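Local atomic coordinates of putative N-acetylmuramoyl-L-alanine amidase,autolysin cwp6 (PDB entry 5J72), a protein that probably cleaves the amide link between glycan and peptide in peptidoglycan as a zinc-dependent amidase, held at the cell wall by its CWB2 anchoring module. Residues T554-T557 and A558-I562; L563-I566 and L567-F570; K621-T624 and M625-I629. All coordinates share one frame; numbering follows the deposited sequence.

Contact 1. Residues T554-T557 and A558-I562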
ATOM      1  N   THR A 554      -9.708 -36.893 -11.577  1.00 36.50           N
ATOM      2  CA  THR A 554      -9.184 -35.641 -11.029  1.00 37.51           C
ATOM      3  C   THR A 554     -10.180 -34.936 -10.115  1.00 33.17           C
ATOM      4  O   THR A 554      -9.775 -34.529  -9.040  1.00 29.67           O
ATOM      5  CB  THR A 554      -8.769 -34.704 -12.181  1.00 41.90           C
ATOM      6  OG1 THR A 554      -7.835 -35.405 -13.018  1.00 43.97           O
ATOM      7  CG2 THR A 554      -8.092 -33.402 -11.676  1.00 42.38           C
ATOM      8  N   THR A 555     -11.480 -34.817 -10.486  1.00 30.41           N
ATOM      9  CA  THR A 555     -12.391 -34.052  -9.617  1.00 29.42           C
ATOM     10  C   THR A 555     -12.749 -34.785  -8.387  1.00 26.62           C
ATOM     11  O   THR A 555     -13.058 -34.191  -7.362  1.00 25.02           O
ATOM     12  CB  THR A 555     -13.661 -33.560 -10.397  1.00 27.10           C
ATOM     13  OG1 THR A 555     -14.541 -34.661 -10.654  1.00 28.94           O
ATOM     14  CG2 THR A 555     -13.285 -32.942 -11.714  1.00 28.16           C
ATOM     15  N   LYS A 556     -12.732 -36.111  -8.435  1.00 30.72           N
ATOM     16  CA  LYS A 556     -12.998 -36.851  -7.191  1.00 31.34           C
ATOM     17  C   LYS A 556     -11.767 -36.695  -6.214  1.00 26.92           C
ATOM     18  O   LYS A 556     -11.946 -36.573  -5.014  1.00 27.08           O
ATOM     19  CB  LYS A 556     -13.196 -38.374  -7.519  1.00 33.37           C
ATOM     20  CG  LYS A 556     -13.698 -39.107  -6.293  1.00 35.24           C
ATOM     21  CD  LYS A 556     -13.873 -40.625  -6.596  1.00 44.34           C
ATOM     22  CE  LYS A 556     -14.728 -41.260  -5.494  1.00 49.05           C
ATOM     23  NZ  LYS A 556     -15.080 -42.657  -5.864  1.00 49.98           N
ATOM     24  N   THR A 557     -10.544 -36.754  -6.754  1.00 30.08           N
ATOM     25  CA  THR A 557      -9.350 -36.594  -5.918  1.00 29.59           C
ATOM     26  C   THR A 557      -9.352 -35.157  -5.337  1.00 29.47           C
ATOM     27  O   THR A 557      -9.098 -34.963  -4.138  1.00 31.22           O
ATOM     28  CB  THR A 557      -8.104 -36.820  -6.759  1.00 34.84           C
ATOM     29  OG1 THR A 557      -8.137 -38.183  -7.252  1.00 34.50           O
ATOM     30  CG2 THR A 557      -6.828 -36.598  -5.962  1.00 32.41           C
ATOM     31  N   ALA A 558      -9.647 -34.185  -6.197  1.00 29.84           N
ATOM     32  CA  ALA A 558      -9.692 -32.762  -5.777  1.00 28.01           C
ATOM     33  C   ALA A 558     -10.690 -32.615  -4.663  1.00 24.39           C
ATOM     34  O   ALA A 558     -10.376 -32.058  -3.622  1.00 27.87           O
ATOM     35  CB  ALA A 558     -10.096 -31.892  -6.975  1.00 29.42           C
ATOM     36  N   ALA A 559     -11.912 -33.157  -4.808  1.00 26.22           N
ATOM     37  CA  ALA A 559     -12.913 -32.964  -3.750  1.00 23.24           C
ATOM     38  C   ALA A 559     -12.525 -33.648  -2.440  1.00 27.75           C
ATOM     39  O   ALA A 559     -12.800 -33.132  -1.349  1.00 25.63           O
ATOM     40  CB  ALA A 559     -14.300 -33.500  -4.244  1.00 26.55           C
ATOM     41  N   SER A 560     -11.871 -34.856  -2.540  1.00 29.08           N
ATOM     42  CA  SER A 560     -11.444 -35.595  -1.328  1.00 30.24           C
ATOM     43  C   SER A 560     -10.340 -34.824  -0.603  1.00 28.33           C
ATOM     44  O   SER A 560     -10.432 -34.656   0.617  1.00 26.39           O
ATOM     45  CB  SER A 560     -10.890 -36.975  -1.691  1.00 34.74           C
ATOM     46  OG  SER A 560     -11.825 -37.585  -2.573  1.00 39.79           O
ATOM     47  N   ASN A 561      -9.335 -34.331  -1.368  1.00 28.84           N
ATOM     48  CA  ASN A 561      -8.231 -33.539  -0.761  1.00 23.45           C
ATOM     49  C   ASN A 561      -8.761 -32.305  -0.059  1.00 25.31           C
ATOM     50  O   ASN A 561      -8.413 -32.049   1.094  1.00 26.83           O
ATOM     51  CB  ASN A 561      -7.251 -33.128  -1.838  1.00 25.46           C
ATOM     52  CG  ASN A 561      -6.433 -34.260  -2.351  1.00 28.67           C
ATOM     53  OD1 ASN A 561      -6.332 -35.246  -1.627  1.00 33.39           O
ATOM     54  ND2 ASN A 561      -5.860 -34.206  -3.560  1.00 28.76           N
ATOM     55  N   ILE A 562      -9.636 -31.501  -0.732  1.00 25.54           N
ATOM     56  CA  ILE A 562     -10.149 -30.243  -0.088  1.00 24.22           C
ATOM     57  C   ILE A 562     -10.979 -30.544   1.099  1.00 21.17           C
ATOM     58  O   ILE A 562     -10.877 -29.884   2.145  1.00 23.93           O
ATOM     59  CB  ILE A 562     -10.955 -29.427  -1.174  1.00 24.61           C
ATOM     60  CG1 ILE A 562      -9.966 -28.964  -2.270  1.00 22.75           C
ATOM     61  CG2 ILE A 562     -11.713 -28.253  -0.502  1.00 20.83           C
ATOM     62  CD1 ILE A 562     -10.634 -28.520  -3.574  1.00 24.65           C
TER

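Contact 2. Residues L563-I566 and L567-F570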
ATOM      1  N   LEU A 563     -11.838 -31.551   1.004  1.00 21.83           N
ATOM      2  CA  LEU A 563     -12.682 -31.890   2.158  1.00 23.93           C
ATOM      3  C   LEU A 563     -11.774 -32.280   3.365  1.00 24.58           C
ATOM      4  O   LEU A 563     -11.985 -31.871   4.485  1.00 24.79           O
ATOM      5  CB  LEU A 563     -13.576 -33.124   1.709  1.00 27.31           C
ATOM      6  CG  LEU A 563     -14.459 -33.663   2.836  1.00 28.20           C
ATOM      7  CD1 LEU A 563     -15.479 -32.644   3.299  1.00 29.25           C
ATOM      8  CD2 LEU A 563     -15.203 -34.887   2.317  1.00 32.75           C
ATOM      9  N   LYS A 564     -10.751 -33.110   3.088  1.00 27.17           N
ATOM     10  CA  LYS A 564      -9.803 -33.500   4.153  1.00 26.97           C
ATOM     11  C   LYS A 564      -9.177 -32.223   4.758  1.00 28.47           C
ATOM     12  O   LYS A 564      -9.211 -32.043   5.980  1.00 31.58           O
ATOM     13  CB  LYS A 564      -8.699 -34.370   3.521  1.00 32.82           C
ATOM     14  CG  LYS A 564      -7.646 -34.841   4.520  1.00 45.07           C
ATOM     15  CD  LYS A 564      -6.671 -35.854   3.884  1.00 55.76           C
ATOM     16  CE  LYS A 564      -6.115 -36.863   4.943  1.00 61.77           C
ATOM     17  NZ  LYS A 564      -4.701 -37.295   4.645  1.00 54.92           N
ATOM     18  N   ARG A 565      -8.638 -31.304   3.892  1.00 25.51           N
ATOM     19  CA  ARG A 565      -7.973 -30.104   4.492  1.00 24.39           C
ATOM     20  C   ARG A 565      -8.926 -29.234   5.284  1.00 23.50           C
ATOM     21  O   ARG A 565      -8.555 -28.722   6.331  1.00 26.02           O
ATOM     22  CB  ARG A 565      -7.270 -29.310   3.408  1.00 23.83           C
ATOM     23  CG  ARG A 565      -6.131 -30.120   2.742  1.00 23.45           C
ATOM     24  CD  ARG A 565      -5.089 -30.629   3.782  1.00 26.61           C
ATOM     25  NE  ARG A 565      -3.899 -31.008   3.030  1.00 33.79           N
ATOM     26  CZ  ARG A 565      -2.715 -31.240   3.583  1.00 28.82           C
ATOM     27  NH1 ARG A 565      -1.677 -31.542   2.822  1.00 28.98           N
ATOM     28  NH2 ARG A 565      -2.570 -31.190   4.898  1.00 24.59           N
ATOM     29  N   ILE A 566     -10.179 -29.066   4.814  1.00 26.65           N
ATOM     30  CA  ILE A 566     -11.089 -28.229   5.567  1.00 21.29           C
ATOM     31  C   ILE A 566     -11.321 -28.821   6.944  1.00 27.20           C
ATOM     32  O   ILE A 566     -11.276 -28.126   7.975  1.00 27.34           O
ATOM     33  CB  ILE A 566     -12.441 -28.108   4.812  1.00 25.45           C
ATOM     34  CG1 ILE A 566     -12.223 -27.268   3.528  1.00 24.61           C
ATOM     35  CG2 ILE A 566     -13.520 -27.460   5.750  1.00 22.07           C
ATOM     36  CD1 ILE A 566     -13.526 -27.177   2.701  1.00 26.11           C
ATOM     37  N   LEU A 567     -11.588 -30.145   6.954  1.00 30.38           N
ATOM     38  CA  LEU A 567     -11.873 -30.826   8.206  1.00 33.51           C
ATOM     39  C   LEU A 567     -10.647 -30.816   9.140  1.00 35.94           C
ATOM     40  O   LEU A 567     -10.842 -30.931  10.337  1.00 38.70           O
ATOM     41  CB  LEU A 567     -12.372 -32.234   7.890  1.00 33.79           C
ATOM     42  CG  LEU A 567     -13.813 -32.217   7.260  1.00 34.18           C
ATOM     43  CD1 LEU A 567     -14.195 -33.579   6.672  1.00 31.78           C
ATOM     44  CD2 LEU A 567     -14.809 -31.822   8.350  1.00 36.34           C
ATOM     45  N   GLU A 568      -9.408 -30.654   8.614  1.00 35.92           N
ATOM     46  CA  GLU A 568      -8.223 -30.577   9.493  1.00 37.83           C
ATOM     47  C   GLU A 568      -8.298 -29.336  10.397  1.00 40.69           C
ATOM     48  O   GLU A 568      -7.666 -29.350  11.449  1.00 40.41           O
ATOM     49  CB  GLU A 568      -6.894 -30.569   8.640  1.00 38.47           C
ATOM     50  CG  GLU A 568      -6.660 -31.944   8.017  1.00 45.45           C
ATOM     51  CD  GLU A 568      -5.348 -32.080   7.215  1.00 51.88           C
ATOM     52  OE1 GLU A 568      -4.626 -31.074   7.030  1.00 41.40           O
ATOM     53  OE2 GLU A 568      -5.051 -33.244   6.768  1.00 49.11           O
ATOM     54  N   LYS A 569      -9.074 -28.260  10.042  1.00 38.72           N
ATOM     55  CA  LYS A 569      -9.126 -27.033  10.879  1.00 34.89           C
ATOM     56  C   LYS A 569     -10.491 -26.697  11.344  1.00 32.90           C
ATOM     57  O   LYS A 569     -10.654 -25.774  12.118  1.00 33.93           O
ATOM     58  CB  LYS A 569      -8.663 -25.766  10.115  1.00 36.22           C
ATOM     59  CG  LYS A 569      -7.288 -25.870   9.546  1.00 44.34           C
ATOM     60  CD  LYS A 569      -6.234 -25.652  10.595  1.00 54.96           C
ATOM     61  CE  LYS A 569      -5.141 -26.644  10.311  1.00 61.98           C
ATOM     62  NZ  LYS A 569      -3.878 -26.289  10.995  1.00 68.28           N
ATOM     63  N   PHE A 570     -11.479 -27.405  10.859  1.00 34.85           N
ATOM     64  CA  PHE A 570     -12.847 -27.099  11.208  1.00 35.20           C
ATOM     65  C   PHE A 570     -13.588 -28.358  11.666  1.00 38.21           C
ATOM     66  O   PHE A 570     -13.729 -29.276  10.849  1.00 39.20           O
ATOM     67  CB  PHE A 570     -13.568 -26.519   9.939  1.00 36.61           C
ATOM     68  CG  PHE A 570     -13.057 -25.142   9.582  1.00 35.09           C
ATOM     69  CD1 PHE A 570     -13.528 -24.019  10.238  1.00 33.54           C
ATOM     70  CD2 PHE A 570     -12.079 -24.976   8.629  1.00 32.43           C
ATOM     71  CE1 PHE A 570     -13.017 -22.756   9.945  1.00 32.05           C
ATOM     72  CE2 PHE A 570     -11.569 -23.702   8.337  1.00 28.33           C
ATOM     73  CZ  PHE A 570     -12.051 -22.611   9.005  1.00 27.73           C
TER
HETATM   74  O   HOH W   1      -3.178 -35.128   5.285  1.00 37.07           O

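Contact 3. Residues K621-T624 and M625-I629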
ATOM      1  N   LYS A 621     -10.809 -16.371  10.661  1.00 30.40           N
ATOM      2  CA  LYS A 621     -11.371 -17.698  10.488  1.00 32.88           C
ATOM      3  C   LYS A 621     -11.806 -17.936   9.038  1.00 33.39           C
ATOM      4  O   LYS A 621     -11.608 -19.032   8.503  1.00 28.40           O
ATOM      5  CB  LYS A 621     -12.562 -17.851  11.425  1.00 36.53           C
ATOM      6  CG  LYS A 621     -12.094 -17.975  12.882  1.00 37.91           C
ATOM      7  CD  LYS A 621     -13.295 -17.960  13.790  1.00 41.67           C
ATOM      8  CE  LYS A 621     -12.929 -17.632  15.228  1.00 48.82           C
ATOM      9  NZ  LYS A 621     -14.054 -18.047  16.116  1.00 47.43           N
ATOM     10  N   VAL A 622     -12.397 -16.902   8.388  1.00 30.55           N
ATOM     11  CA  VAL A 622     -12.773 -17.065   6.983  1.00 27.65           C
ATOM     12  C   VAL A 622     -11.510 -17.222   6.168  1.00 26.05           C
ATOM     13  O   VAL A 622     -11.459 -18.000   5.222  1.00 24.17           O
ATOM     14  CB  VAL A 622     -13.619 -15.851   6.506  1.00 25.90           C
ATOM     15  CG1 VAL A 622     -13.801 -15.906   4.966  1.00 23.52           C
ATOM     16  CG2 VAL A 622     -14.958 -15.871   7.204  1.00 24.52           C
ATOM     17  N   LYS A 623     -10.452 -16.467   6.548  1.00 25.22           N
ATOM     18  CA  LYS A 623      -9.200 -16.600   5.822  1.00 29.61           C
ATOM     19  C   LYS A 623      -8.660 -18.080   6.007  1.00 24.55           C
ATOM     20  O   LYS A 623      -8.151 -18.663   5.068  1.00 24.75           O
ATOM     21  CB  LYS A 623      -8.191 -15.586   6.346  0.62 28.90           C
ATOM     22  CG  LYS A 623      -6.872 -15.738   5.607  0.62 37.86           C
ATOM     23  CD  LYS A 623      -5.837 -14.699   6.043  0.62 43.25           C
ATOM     24  CE  LYS A 623      -4.800 -14.557   4.934  0.62 51.19           C
ATOM     25  NZ  LYS A 623      -5.388 -14.002   3.664  0.62 45.81           N
ATOM     26  N   THR A 624      -8.828 -18.672   7.188  1.00 23.18           N
ATOM     27  CA  THR A 624      -8.351 -20.057   7.401  1.00 27.52           C
ATOM     28  C   THR A 624      -9.130 -21.022   6.488  1.00 25.31           C
ATOM     29  O   THR A 624      -8.558 -21.931   5.899  1.00 24.20           O
ATOM     30  CB  THR A 624      -8.537 -20.439   8.864  1.00 30.94           C
ATOM     31  OG1 THR A 624      -7.671 -19.573   9.598  1.00 32.30           O
ATOM     32  CG2 THR A 624      -8.156 -21.915   9.145  1.00 33.04           C
ATOM     33  N   MET A 625     -10.430 -20.795   6.356  1.00 24.91           N
ATOM     34  CA  MET A 625     -11.237 -21.625   5.456  1.00 24.46           C
ATOM     35  C   MET A 625     -10.681 -21.535   4.062  1.00 23.78           C
ATOM     36  O   MET A 625     -10.497 -22.571   3.409  1.00 21.42           O
ATOM     37  CB  MET A 625     -12.682 -21.144   5.479  1.00 24.85           C
ATOM     38  CG  MET A 625     -13.549 -21.875   4.423  1.00 26.06           C
ATOM     39  SD  MET A 625     -13.746 -23.676   4.758  1.00 25.77           S
ATOM     40  CE  MET A 625     -14.866 -23.653   6.256  1.00 22.63           C
ATOM     41  N   GLY A 626     -10.360 -20.291   3.549  1.00 18.40           N
ATOM     42  CA  GLY A 626      -9.833 -20.209   2.192  1.00 18.99           C
ATOM     43  C   GLY A 626      -8.458 -20.867   2.073  1.00 18.91           C
ATOM     44  O   GLY A 626      -8.143 -21.505   1.064  1.00 20.48           O
ATOM     45  N   THR A 627      -7.624 -20.653   3.081  1.00 19.58           N
ATOM     46  CA  THR A 627      -6.294 -21.253   3.041  1.00 20.41           C
ATOM     47  C   THR A 627      -6.387 -22.823   2.936  1.00 19.18           C
ATOM     48  O   THR A 627      -5.677 -23.418   2.117  1.00 23.56           O
ATOM     49  CB  THR A 627      -5.567 -20.947   4.362  1.00 23.87           C
ATOM     50  OG1 THR A 627      -5.441 -19.502   4.434  1.00 24.97           O
ATOM     51  CG2 THR A 627      -4.129 -21.667   4.387  1.00 23.70           C
ATOM     52  N   GLN A 628      -7.233 -23.449   3.758  1.00 23.05           N
ATOM     53  CA  GLN A 628      -7.368 -24.925   3.706  1.00 25.99           C
ATOM     54  C   GLN A 628      -7.824 -25.369   2.327  1.00 26.25           C
ATOM     55  O   GLN A 628      -7.345 -26.378   1.769  1.00 23.68           O
ATOM     56  CB  GLN A 628      -8.347 -25.399   4.777  1.00 26.47           C
ATOM     57  CG  GLN A 628      -7.911 -25.109   6.219  1.00 27.83           C
ATOM     58  CD  GLN A 628      -6.482 -25.597   6.460  1.00 34.93           C
ATOM     59  OE1 GLN A 628      -5.541 -24.803   6.615  1.00 28.95           O
ATOM     60  NE2 GLN A 628      -6.263 -26.935   6.437  1.00 27.29           N
ATOM     61  N   ILE A 629      -8.777 -24.607   1.733  1.00 21.29           N
ATOM     62  CA  ILE A 629      -9.173 -24.984   0.415  1.00 17.70           C
ATOM     63  C   ILE A 629      -7.984 -24.885  -0.532  1.00 21.28           C
ATOM     64  O   ILE A 629      -7.810 -25.750  -1.386  1.00 21.29           O
ATOM     65  CB  ILE A 629     -10.362 -24.080  -0.060  1.00 19.29           C
ATOM     66  CG1 ILE A 629     -11.607 -24.384   0.812  1.00 18.39           C
ATOM     67  CG2 ILE A 629     -10.628 -24.327  -1.561  1.00 21.13           C
ATOM     68  CD1 ILE A 629     -12.841 -23.361   0.557  1.00 21.50           C
TER

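Contact 1. Residues T554-T557 and A558-I562
The carbonyl oxygen of K556 takes two hydrogen bonds from a single residue one turn further on. The hydroxyl of S560 donates from OG to K556 O over a short 2.6 Å, and S560 N reaches the same K556 O at 3.0 Å. The two donors come in from opposite faces of the carbonyl plane, each tilted by 29°, and the oxygen is clasped between them. S560 can do this because chi1 of -49° folds OG back beside its own backbone N. Its hydroxyl is thereby satisfied by the main chain of its own helix.

The remaining bonds are the regular ladder of an alpha helix: A558 N to T554 O at 2.9 Å, A559 N to T555 O at 3.0 Å, and N561 N to T557 O at 2.9 Å, the last nearly straight at 171°. Beside that rung the side chains of T557 and N561 run alongside each other, the methyl CG2 of T557 lying 3.5 Å from ND2 of N561. The amide does not turn its hydrogens to T557 O, where the angle is poor; ND2 instead bonds OG1 of T636. Further polar ends are likewise served from outside the two segments, OG1 of T555 by D549 and the backbone N of K546, and NZ of K556 by the carbonyl of K550.

Helix 554-569 links strands 541-544 and 574-578 in a beta-alpha-beta unit of the amidase domain. Its first part leaves T555 and I562 against strand 599-606 and A559 beside I577 of strand 574-578, while A558, N561 and I562 face helix 619-637.

Contact 2. Residues L563-I566 and L567-F570
I566 O is the acceptor for two successive backbone amides. K569 N makes an i+3 bond to it at 3.0 Å, from well above the carbonyl plane, and F570 N a weak i+4 bond of similar length to the same oxygen. The ring of F570 lies close by, its CD2 edge 3.3 Å from I566 O, which is in the ring plane, and the same CD2 meets the methyl CG2 of I566 at 4.1 Å.

R565 and E568 lie next to each other and form a salt bridge, R565 NH2 to E568 OE1 at 3.0 Å. The carboxylate uses its syn lone pair and OE1 falls in the guanidinium plane, yet the two flat groups stand 82° apart, so the contact is single-pronged. R565 reaches it by bending at chi2 (-56°), which also brings its CD to 3.3 Å from E568 OE1. At the opposite edge of the guanidinium, NE is in a salt bridge with D635 of helix 619-637. The second oxygen, E568 OE2, accepts from a water 3.0 Å away that in turn accepts from K564 NZ; the lysine thus joins the charged cluster indirectly.

The leucines L563 and L567 point the same way and touch through their CD1 methyls at 3.7 Å. L563, I566 and L567 face strand 541-544, I566 and R565 also meet helix 619-637, and K564 and E568 are exposed. The helix is thereby packed as the connection of a beta-alpha-beta unit, formed by strand 541-544, helix 554-569 and strand 574-578 in the amidase domain.

Contact 3. Residues K621-T624 and M625-I629
From K621 to Q628 the backbone is regular alpha helix, each amide from M625 onward bonding the carbonyl four residues back: M625 N to K621 O and G626 N to V622 O both at 3.0 Å, Q628 N to T624 O at 2.9 Å. K623 O has a second donor besides the amide of its rung. T627 N approaches it at 2.9 Å, near the line of the carbonyl, and the hydroxyl T627 OG1 adds a bond of equal length to K623 O from well above the carbonyl plane. With OG1 anti to its own carbonyl carbon (chi1 -62°), T627 turns the hydroxyl back along the helix. The CG of K623 passes at 4.2 Å from T627 OG1. Beyond that methylene, in one of the two conformers modelled for the lysine, NZ reaches the hydroxyl of Y402 and the carboxylate of D345.

Helix 619-637, the last of the chain, packs in the alpha/beta fold of the amidase domain between helix 477-494, helix 554-569 and strand 599-606. M625 is one of the side chains that face inward; bends at chi2 and chi3 curl its thioether among I566, F570, L616 and C604, with its side chain about 14 Å from the bound zinc ion. Next to it G626 presents only backbone, and its carbonyl accepts from T488 of helix 477-494. On the neighbouring flank T624 bonds E620 O through OG1, while the CG of Q628 rests 3.3 Å from T624 O and its amide NE2 goes on to the carbonyl of R565.

How the contacts relate
Contacts 1 and 2 follow one another on helix 554-569, their centres about 13 Å apart, whereas contact 3 comes later in the chain on helix 619-637. Its centre lies about 10 Å from that of contact 2 and about 17 Å from that of contact 1. The two helices pack side by side, I562 on the backbone of I629, and F570, near the end of the first, rests on M625. Both helices also lie against strand 599-606, I562 through contact 1 and M625 and I629 through contact 3. Together the three contacts form part of the helical layer of the amidase domain, whose zinc is held by H460, E477 and H530.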